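Local coordinates for protein DUTPase (Staphylococcus phage 11, PDB 4GV8) that probably hydrolyses dUTP to dUMP and pyrophosphate, as a trimeric dUTPase of the jelly-roll fold carrying a species-specific insert, at residues B[36-41]-B[119-124]; B[74-79]-B[89-94]. One frame throughout, in Å; residues are numbered along the deposited sequence.

Interaction 1 (B[36-41]-B[119-124])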
loop_
_atom_site.group_PDB
_atom_site.type_symbol
_atom_site.label_atom_id
_atom_site.label_comp_id
_atom_site.label_asym_id
_atom_site.label_seq_id
_atom_site.Cartn_x
_atom_site.Cartn_y
_atom_site.Cartn_z
ATOM N N VAL B 36 15.461 2.959 -17.151
ATOM C CA VAL B 36 15.567 1.512 -17.087
ATOM C C VAL B 36 15.623 1.115 -15.610
ATOM O O VAL B 36 16.333 1.728 -14.831
ATOM C CB VAL B 36 16.827 0.999 -17.855
ATOM C CG1 VAL B 36 16.994 -0.501 -17.673
ATOM C CG2 VAL B 36 16.667 1.321 -19.338
ATOM N N LEU B 37 14.834 0.123 -15.234
ATOM C CA LEU B 37 14.771 -0.358 -13.860
ATOM C C LEU B 37 14.854 -1.903 -13.851
ATOM O O LEU B 37 13.927 -2.610 -14.275
ATOM C CB LEU B 37 13.485 0.163 -13.187
ATOM C CG LEU B 37 13.456 0.288 -11.646
ATOM C CD1 LEU B 37 14.538 1.287 -11.173
ATOM C CD2 LEU B 37 12.049 0.707 -11.186
ATOM N N GLU B 38 15.978 -2.414 -13.356
ATOM C CA GLU B 38 16.265 -3.841 -13.395
ATOM C C GLU B 38 15.785 -4.495 -12.090
ATOM O O GLU B 38 15.483 -3.798 -11.117
ATOM C CB GLU B 38 17.772 -4.027 -13.623
ATOM C CG GLU B 38 18.268 -3.321 -14.890
ATOM C CD GLU B 38 19.241 -4.137 -15.749
ATOM O OE1 GLU B 38 19.699 -5.212 -15.303
ATOM O OE2 GLU B 38 19.537 -3.679 -16.896
ATOM N N PRO B 39 15.678 -5.835 -12.067
ATOM C CA PRO B 39 15.175 -6.501 -10.860
ATOM C C PRO B 39 15.842 -6.029 -9.584
ATOM O O PRO B 39 17.094 -5.872 -9.495
ATOM C CB PRO B 39 15.465 -7.972 -11.115
ATOM C CG PRO B 39 15.463 -8.100 -12.615
ATOM C CD PRO B 39 15.942 -6.798 -13.158
ATOM N N GLN B 40 14.963 -5.750 -8.628
ATOM C CA GLN B 40 15.282 -5.331 -7.283
ATOM C C GLN B 40 15.674 -3.848 -7.162
ATOM O O GLN B 40 15.883 -3.389 -6.047
ATOM C CB GLN B 40 16.295 -6.284 -6.646
ATOM C CG GLN B 40 15.706 -7.647 -6.325
ATOM C CD GLN B 40 14.432 -7.502 -5.507
ATOM O OE1 GLN B 40 14.482 -7.113 -4.349
ATOM N NE2 GLN B 40 13.281 -7.810 -6.114
ATOM N N GLU B 41 15.726 -3.123 -8.286
ATOM C CA GLU B 41 16.076 -1.664 -8.296
ATOM C C GLU B 41 14.939 -0.745 -7.887
ATOM O O GLU B 41 13.770 -1.051 -8.109
ATOM C CB GLU B 41 16.633 -1.224 -9.669
ATOM C CG GLU B 41 17.959 -1.947 -9.958
ATOM C CD GLU B 41 18.684 -1.451 -11.183
ATOM O OE1 GLU B 41 18.029 -0.858 -12.052
ATOM O OE2 GLU B 41 19.908 -1.730 -11.311
ATOM N N ALA B 119 20.275 -2.078 -25.410
ATOM C CA ALA B 119 21.250 -2.967 -24.800
ATOM C C ALA B 119 20.633 -4.344 -24.721
ATOM O O ALA B 119 19.413 -4.484 -24.843
ATOM C CB ALA B 119 21.632 -2.462 -23.429
ATOM N N ILE B 120 21.468 -5.367 -24.554
ATOM C CA ILE B 120 20.962 -6.721 -24.257
ATOM C C ILE B 120 20.993 -6.816 -22.755
ATOM O O ILE B 120 22.072 -6.824 -22.137
ATOM C CB ILE B 120 21.761 -7.810 -24.978
ATOM C CG1 ILE B 120 21.946 -7.399 -26.476
ATOM C CG2 ILE B 120 21.019 -9.120 -24.909
ATOM C CD1 ILE B 120 22.984 -8.205 -27.228
ATOM N N ARG B 121 19.798 -6.782 -22.169
ATOM C CA ARG B 121 19.627 -6.492 -20.748
ATOM C C ARG B 121 19.111 -7.714 -20.019
ATOM O O ARG B 121 18.496 -8.594 -20.616
ATOM C CB ARG B 121 18.626 -5.343 -20.514
ATOM C CG ARG B 121 19.102 -4.025 -21.032
ATOM C CD ARG B 121 18.415 -2.850 -20.391
ATOM N NE ARG B 121 18.977 -1.594 -20.884
ATOM C CZ ARG B 121 20.100 -1.022 -20.448
ATOM N NH1 ARG B 121 20.844 -1.565 -19.469
ATOM N NH2 ARG B 121 20.491 0.121 -21.023
ATOM N N GLN B 122 19.406 -7.754 -18.718
ATOM C CA GLN B 122 18.960 -8.816 -17.845
ATOM C C GLN B 122 17.408 -8.969 -17.892
ATOM O O GLN B 122 16.657 -7.985 -17.777
ATOM C CB GLN B 122 19.374 -8.523 -16.399
ATOM C CG GLN B 122 20.861 -8.529 -16.110
ATOM C CD GLN B 122 21.182 -8.337 -14.636
ATOM O OE1 GLN B 122 20.320 -8.537 -13.756
ATOM N NE2 GLN B 122 22.440 -7.986 -14.351
ATOM N N TYR B 123 16.964 -10.224 -17.982
ATOM C CA TYR B 123 15.563 -10.568 -18.127
ATOM C C TYR B 123 14.833 -10.106 -16.847
ATOM O O TYR B 123 15.337 -10.315 -15.738
ATOM C CB TYR B 123 15.395 -12.126 -18.396
ATOM C CG TYR B 123 13.946 -12.524 -18.742
ATOM C CD1 TYR B 123 13.442 -12.354 -20.038
ATOM C CD2 TYR B 123 13.060 -12.970 -17.767
ATOM C CE1 TYR B 123 12.112 -12.668 -20.364
ATOM C CE2 TYR B 123 11.720 -13.290 -18.074
ATOM C CZ TYR B 123 11.252 -13.144 -19.379
ATOM O OH TYR B 123 9.942 -13.466 -19.708
ATOM N N GLY B 124 13.681 -9.438 -17.001
ATOM C CA GLY B 124 12.936 -8.881 -15.848
ATOM C C GLY B 124 13.131 -7.364 -15.670
ATOM O O GLY B 124 12.523 -6.721 -14.785
#

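Interaction 2 (B[74-79]-B[89-94]). With DUP (2'-deoxyuridine 5'-alpha,beta-imido-triphosphate), chain J.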
loop_
_atom_site.group_PDB
_atom_site.type_symbol
_atom_site.label_atom_id
_atom_site.label_comp_id
_atom_site.label_asym_id
_atom_site.label_seq_id
_atom_site.Cartn_x
_atom_site.Cartn_y
_atom_site.Cartn_z
ATOM N N VAL B 74 6.238 -2.013 -8.435
ATOM C CA VAL B 74 5.513 -1.791 -7.176
ATOM C C VAL B 74 5.725 -0.316 -6.831
ATOM O O VAL B 74 6.847 0.149 -6.619
ATOM C CB VAL B 74 6.025 -2.686 -5.993
ATOM C CG1 VAL B 74 5.259 -2.419 -4.680
ATOM C CG2 VAL B 74 5.977 -4.183 -6.332
ATOM N N ILE B 75 4.616 0.412 -6.749
ATOM C CA ILE B 75 4.586 1.757 -6.304
ATOM C C ILE B 75 4.084 1.805 -4.852
ATOM O O ILE B 75 2.963 1.334 -4.558
ATOM C CB ILE B 75 3.684 2.663 -7.219
ATOM C CG1 ILE B 75 4.264 2.690 -8.666
ATOM C CG2 ILE B 75 3.461 4.060 -6.578
ATOM C CD1 ILE B 75 3.326 3.241 -9.733
ATOM N N GLU B 76 4.895 2.431 -3.988
ATOM C CA GLU B 76 4.490 2.744 -2.630
ATOM C C GLU B 76 3.654 4.012 -2.708
ATOM O O GLU B 76 4.127 5.089 -3.127
ATOM C CB GLU B 76 5.689 2.955 -1.718
ATOM C CG GLU B 76 5.247 3.374 -0.307
ATOM C CD GLU B 76 4.647 2.218 0.510
ATOM O OE1 GLU B 76 4.330 2.437 1.687
ATOM O OE2 GLU B 76 4.499 1.081 -0.001
ATOM N N THR B 77 2.405 3.885 -2.327
ATOM C CA THR B 77 1.470 5.023 -2.230
ATOM C C THR B 77 2.074 6.183 -1.407
ATOM O O THR B 77 2.538 6.023 -0.271
ATOM C CB THR B 77 0.088 4.532 -1.686
ATOM O OG1 THR B 77 -0.486 3.595 -2.636
ATOM C CG2 THR B 77 -0.910 5.659 -1.438
ATOM N N GLY B 78 2.106 7.329 -2.058
ATOM C CA GLY B 78 2.611 8.558 -1.493
ATOM C C GLY B 78 1.488 9.375 -0.946
ATOM O O GLY B 78 0.443 9.545 -1.581
ATOM N N LYS B 79 1.705 9.872 0.258
ATOM C CA LYS B 79 0.761 10.799 0.899
ATOM C C LYS B 79 1.254 12.194 0.571
ATOM O O LYS B 79 2.355 12.598 0.977
ATOM C CB LYS B 79 0.692 10.535 2.402
ATOM C CG LYS B 79 -0.027 9.231 2.757
ATOM C CD LYS B 79 0.533 7.862 2.249
ATOM C CE LYS B 79 1.897 7.503 2.870
ATOM N NZ LYS B 79 2.381 6.137 2.519
ATOM N N GLY B 89 6.928 12.954 -6.950
ATOM C CA GLY B 89 7.721 11.781 -7.291
ATOM C C GLY B 89 6.978 10.453 -7.035
ATOM O O GLY B 89 6.353 10.249 -5.966
ATOM N N ILE B 90 7.051 9.555 -8.034
ATOM C CA ILE B 90 6.510 8.198 -7.960
ATOM C C ILE B 90 7.585 7.195 -7.421
ATOM O O ILE B 90 8.597 6.912 -8.083
ATOM C CB ILE B 90 5.998 7.737 -9.341
ATOM C CG1 ILE B 90 4.780 8.588 -9.807
ATOM C CG2 ILE B 90 5.599 6.250 -9.306
ATOM C CD1 ILE B 90 4.393 8.461 -11.291
ATOM N N ASN B 91 7.321 6.698 -6.216
ATOM C CA ASN B 91 8.183 5.847 -5.410
ATOM C C ASN B 91 8.014 4.376 -5.833
ATOM O O ASN B 91 7.057 3.719 -5.415
ATOM C CB ASN B 91 7.759 6.054 -3.946
ATOM C CG ASN B 91 8.750 5.514 -2.915
ATOM O OD1 ASN B 91 9.751 4.860 -3.238
ATOM N ND2 ASN B 91 8.453 5.793 -1.634
ATOM N N ILE B 92 8.966 3.878 -6.634
ATOM C CA ILE B 92 8.878 2.604 -7.401
ATOM C C ILE B 92 10.036 1.664 -7.088
ATOM O O ILE B 92 11.098 2.115 -6.682
ATOM C CB ILE B 92 8.709 2.888 -8.909
ATOM C CG1 ILE B 92 7.879 1.809 -9.587
ATOM C CG2 ILE B 92 10.027 3.143 -9.660
ATOM C CD1 ILE B 92 7.334 2.303 -10.902
ATOM N N LYS B 93 9.758 0.352 -7.151
ATOM C CA LYS B 93 10.713 -0.733 -7.081
ATOM C C LYS B 93 10.336 -1.747 -8.184
ATOM O O LYS B 93 9.145 -2.027 -8.416
ATOM C CB LYS B 93 10.650 -1.443 -5.724
ATOM C CG LYS B 93 11.562 -2.660 -5.665
ATOM C CD LYS B 93 11.679 -3.216 -4.275
ATOM C CE LYS B 93 12.638 -4.395 -4.240
ATOM N NZ LYS B 93 12.630 -5.205 -2.989
ATOM N N ASN B 94 11.331 -2.302 -8.860
ATOM C CA ASN B 94 11.119 -3.520 -9.627
ATOM C C ASN B 94 11.345 -4.657 -8.658
ATOM O O ASN B 94 12.509 -4.926 -8.286
ATOM C CB ASN B 94 12.080 -3.562 -10.816
ATOM C CG ASN B 94 11.889 -4.785 -11.695
ATOM O OD1 ASN B 94 11.171 -5.686 -11.308
ATOM N ND2 ASN B 94 12.635 -4.860 -12.845
HETATM O O4 DUP J . 5.407 8.984 -3.008
HETATM C C4 DUP J . 5.564 10.280 -2.632
HETATM C C5 DUP J . 5.420 10.668 -1.310
HETATM C C6 DUP J . 5.558 11.970 -0.969
HETATM N N3 DUP J . 5.773 11.250 -3.536
HETATM C C2 DUP J . 5.979 12.536 -3.169
HETATM O O2 DUP J . 6.287 13.413 -4.128
HETATM N N1 DUP J . 5.869 12.915 -1.880
HETATM C "C1'" DUP J . 6.039 14.310 -1.453
HETATM C "C2'" DUP J . 4.691 14.966 -1.133
HETATM C "C3'" DUP J . 4.650 15.002 0.395
HETATM O "O3'" DUP J . 3.824 16.062 0.869
HETATM O "O4'" DUP J . 6.822 14.383 -0.224
HETATM C "C4'" DUP J . 6.115 15.086 0.822
HETATM C "C5'" DUP J . 6.397 14.498 2.205
HETATM O "O5'" DUP J . 5.870 13.158 2.377
HETATM P PA DUP J . 6.330 12.291 3.628
HETATM O O1A DUP J . 5.872 13.076 4.824
HETATM O O2A DUP J . 5.689 10.908 3.262
HETATM N N3A DUP J . 8.023 12.115 3.604
HETATM P PB DUP J . 9.004 12.395 4.969
HETATM O O1B DUP J . 8.150 12.391 6.232
HETATM O O2B DUP J . 10.134 11.362 4.879
HETATM O O3B DUP J . 9.563 13.916 4.612
HETATM P PG DUP J . 9.196 15.311 5.375
HETATM O O2G DUP J . 10.227 15.401 6.466
HETATM O O1G DUP J . 7.751 15.203 5.882
HETATM O O3G DUP J . 9.249 16.368 4.295
HETATM O O HOH W 1 4.707 7.174 -4.997
HETATM O O HOH W 2 5.751 6.709 -1.361
#

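Interaction 1 (B[36-41]-B[119-124])
Glu38 and Arg121 both place CG anti to the carbonyl carbon (chi1 -56° and -66°). The bend of Glu38 at chi2 then brings its carboxylate to Arg121. Arg121 runs extended from CG to NE and crosses the glutamate side chain at about a right angle. Glu38 OE2 reaches the edge of the guanidinium, 3.6 Å from Arg121 NH1. This is a long salt bridge, with the two planar groups turned 83° apart. Arg121 NH2 has a second carboxylate partner in Asp118, so the cation is shared between two acids.

The faces of the guanidinium are packed from both sides. Val36 CG1 approaches one face and lies 3.9 Å from Arg121 NE. Ala119 CB sits over the centre of the opposite face, 3.6 Å above the plane. The second carboxylate oxygen, Glu38 OE1, rests against the Gln122 side chain, 3.5 Å from Gln122 CB. The carboxylate and amide planes stand steeply to each other there.

Next along the chain, the Pro39 ring leans on the backbone of 119-124. Pro39 CG is 3.8 Å from Tyr123 O, and Pro39 CD is 3.8 Å from Gly124 O. Gly124 adopts a positive phi, and its backbone lies close against the proline ring. Glu38 also opens a type II turn that ends at Glu41. The turn is closed by Glu41 N to Glu38 O at 2.9 Å, and Glu41 OE1 takes the N-H of Glu38.

The contact is thus a strand end and beta turn of the jelly-roll, held to a peripheral strand and loop that probably belong to the species-specific insert.

Interaction 2 (B[74-79]-B[89-94])
Asn91 presents one face of its amide to Glu76, whose CB lies 4.0 Å from Asn91 ND2. Asn91 CG lies anti to the backbone N (chi1 -166°), which lays the amide beside that carbon. At the amide edge, Asn91 ND2 donates to water 2. The uracil is read at its edge by Gly89: Gly89 N gives a bond to DUP O2 (2.9 Å), and DUP N3 gives one to Gly89 O (2.7 Å). Water 1 donates to DUP O4 and to Glu76 O, and accepts from Asn91 N. Water 2 also lies 2.8 Å from DUP O4. Gly78 CA comes within 3.2 Å of DUP O4, so the strand backbone lies right against the base.

Beyond the pocket the strands pair antiparallel. Val74 and Lys93 form a hydrogen-bonded pair, with Val74 N to Lys93 O nearly straight at 177°. Glu76 N binds Asn91 O at 2.9 Å. Ile75 and Ile92 form the non-hydrogen-bonded pair, and Ile75 CD1 also meets Ile90 CG2 at 3.8 Å.

Glu76 OE1 bonds to Ser63 of the second subunit, and Lys93 NZ pairs with Asp95 there and in its own chain. The hairpin stands between strands 57-63 and 42-46, and its isoleucines pack on Leu134 of strand 133-141.

Interaction 2 joins two strands of a hairpin in the seven-stranded antiparallel sheet near the centre of the chain, while interaction 1 lies at its periphery. Their centres are 18 Å apart. The order along the chain is 36-41, 74-79, 89-94, 119-124. Segment 36-41 leads into strand 42-46, which pairs with 89-94 at the edge of that sheet. Strand 120-122 pairs with 103-104 in a separate small sheet. The contacts meet at Asn94: its O lies 2.6 Å from Gln40 N, a probable hydrogen bond, and its ND2 lies 2.7 Å from Gly124 O. A single strand runs from the nucleotide pocket at Gly89 to the 38-41 turn, against which 119-124 packs.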